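Local coordinates for protein phosphodiesterase (Candida albicans, PDB 6CPU) that is a largely helical protein of the phosphodiesterase family, in the HD superfamily, with a zinc and a magnesium ion bound, at residues Phe484-Leu489 and Lys504-Asp509. Numbering follows the deposited sequence.
Sequences FAEVEL and KDLTYD
Y508 and E486 extend to meet, and one hydrogen bond joins them. The Y508 hydroxyl OH donates a hydrogen bond to E486 OE2 at 2.6 Å. The bond meets OE2 on its anti side, 18° out of the carboxylate plane. The same oxygen lies at the ring edge, in its plane, with Y508 CE2 3.3 Å from E486 OE2. The ring and carboxylate planes are 29° apart. The E486 chain runs straight out from CG (chi2 -174°), which carries its carboxylate out to the loop.

Nonpolar packing is slight. L506 lies alongside E486, pointing the other way, and L506 CD2 comes to 3.9 Å from E486 CG. Both L506 and E486 also touch I128 of helix 127-135.

The other oxygen, E486 OE1, forms a salt bridge with R127, so the two carboxylate oxygens have different partners. This probably favours the ionised form of E486. D505 OD1 accepts hydrogen bonds from the backbone N of L506 (2.7 Å) and of R127, while D505 OD2 forms a salt bridge with R130.

The contact joins helix 470-495 to the loop before helix 515-521, beside the start of helix 127-135, in the helical fold of the phosphodiesterase family.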
# COMPACT_ATOMS: atom_id res chain seq x y z
N PHE A 484 15.54 -0.67 6.45
CA PHE A 484 16.86 -1.24 6.16
C PHE A 484 17.48 -1.89 7.39
O PHE A 484 17.99 -3.01 7.30
CB PHE A 484 17.81 -0.18 5.58
CG PHE A 484 19.18 -0.71 5.22
CD1 PHE A 484 19.47 -1.10 3.91
CD2 PHE A 484 20.19 -0.81 6.19
CE1 PHE A 484 20.73 -1.58 3.58
CE2 PHE A 484 21.44 -1.30 5.85
CZ PHE A 484 21.72 -1.69 4.55
N ALA A 485 17.44 -1.21 8.53
CA ALA A 485 18.02 -1.74 9.78
C ALA A 485 17.30 -2.99 10.29
O ALA A 485 17.92 -3.89 10.84
CB ALA A 485 18.02 -0.67 10.87
N GLU A 486 15.97 -3.03 10.11
CA GLU A 486 15.21 -4.23 10.46
C GLU A 486 15.61 -5.41 9.58
O GLU A 486 15.73 -6.53 10.07
CB GLU A 486 13.70 -3.96 10.36
CG GLU A 486 13.17 -2.98 11.41
CD GLU A 486 11.64 -2.85 11.38
OE1 GLU A 486 11.04 -3.48 10.48
OE2 GLU A 486 11.06 -2.13 12.24
N VAL A 487 15.82 -5.18 8.29
CA VAL A 487 16.25 -6.26 7.39
C VAL A 487 17.64 -6.78 7.81
O VAL A 487 17.88 -7.99 7.85
CB VAL A 487 16.24 -5.82 5.92
CG1 VAL A 487 16.80 -6.92 5.01
CG2 VAL A 487 14.82 -5.49 5.48
N GLU A 488 18.54 -5.87 8.19
CA GLU A 488 19.85 -6.28 8.70
C GLU A 488 19.73 -7.13 9.97
O GLU A 488 20.45 -8.11 10.13
CB GLU A 488 20.75 -5.05 8.95
CG GLU A 488 21.20 -4.36 7.68
CD GLU A 488 21.96 -5.28 6.75
OE1 GLU A 488 22.80 -6.06 7.25
OE2 GLU A 488 21.72 -5.24 5.52
N LEU A 489 18.79 -6.78 10.85
CA LEU A 489 18.59 -7.52 12.08
C LEU A 489 17.99 -8.91 11.79
O LEU A 489 18.36 -9.90 12.42
CB LEU A 489 17.70 -6.71 13.01
CG LEU A 489 17.63 -7.01 14.49
CD1 LEU A 489 19.02 -7.10 15.13
CD2 LEU A 489 16.83 -5.90 15.16
N LYS A 504 9.52 -9.03 23.39
CA LYS A 504 9.31 -7.58 23.29
C LYS A 504 9.29 -7.15 21.83
O LYS A 504 9.89 -7.80 20.99
CB LYS A 504 10.40 -6.84 24.06
CG LYS A 504 10.46 -7.25 25.53
CD LYS A 504 11.59 -6.58 26.28
CE LYS A 504 11.76 -7.18 27.66
NZ LYS A 504 10.54 -7.01 28.49
N ASP A 505 8.59 -6.05 21.53
CA ASP A 505 8.46 -5.59 20.15
C ASP A 505 9.33 -4.38 19.90
O ASP A 505 9.76 -3.71 20.84
CB ASP A 505 6.99 -5.25 19.84
CG ASP A 505 6.68 -5.27 18.34
OD1 ASP A 505 7.60 -5.48 17.53
OD2 ASP A 505 5.51 -5.08 17.97
N LEU A 506 9.59 -4.11 18.63
CA LEU A 506 10.28 -2.91 18.18
C LEU A 506 9.29 -1.73 18.16
O LEU A 506 8.20 -1.84 17.60
CB LEU A 506 10.86 -3.11 16.78
CG LEU A 506 12.20 -3.86 16.66
CD1 LEU A 506 12.12 -5.26 17.24
CD2 LEU A 506 12.64 -3.91 15.21
N THR A 507 9.71 -0.62 18.75
CA THR A 507 8.92 0.61 18.79
C THR A 507 9.79 1.76 18.34
O THR A 507 11.02 1.71 18.47
CB THR A 507 8.44 0.87 20.23
OG1 THR A 507 7.98 -0.36 20.80
CG2 THR A 507 7.30 1.90 20.24
N TYR A 508 9.16 2.80 17.79
CA TYR A 508 9.88 3.94 17.25
C TYR A 508 9.30 5.24 17.77
O TYR A 508 8.09 5.37 17.94
CB TYR A 508 9.80 3.94 15.72
CG TYR A 508 10.55 2.80 15.08
CD1 TYR A 508 11.94 2.82 14.97
CD2 TYR A 508 9.88 1.67 14.63
CE1 TYR A 508 12.63 1.76 14.39
CE2 TYR A 508 10.56 0.61 14.05
CZ TYR A 508 11.93 0.66 13.93
OH TYR A 508 12.62 -0.39 13.36
N ASP A 509 10.18 6.21 18.03
CA ASP A 509 9.74 7.57 18.30
C ASP A 509 9.17 8.18 17.03
O ASP A 509 9.47 7.74 15.91
CB ASP A 509 10.90 8.43 18.81
CG ASP A 509 11.31 8.06 20.22
OD1 ASP A 509 10.53 7.38 20.91
OD2 ASP A 509 12.41 8.46 20.65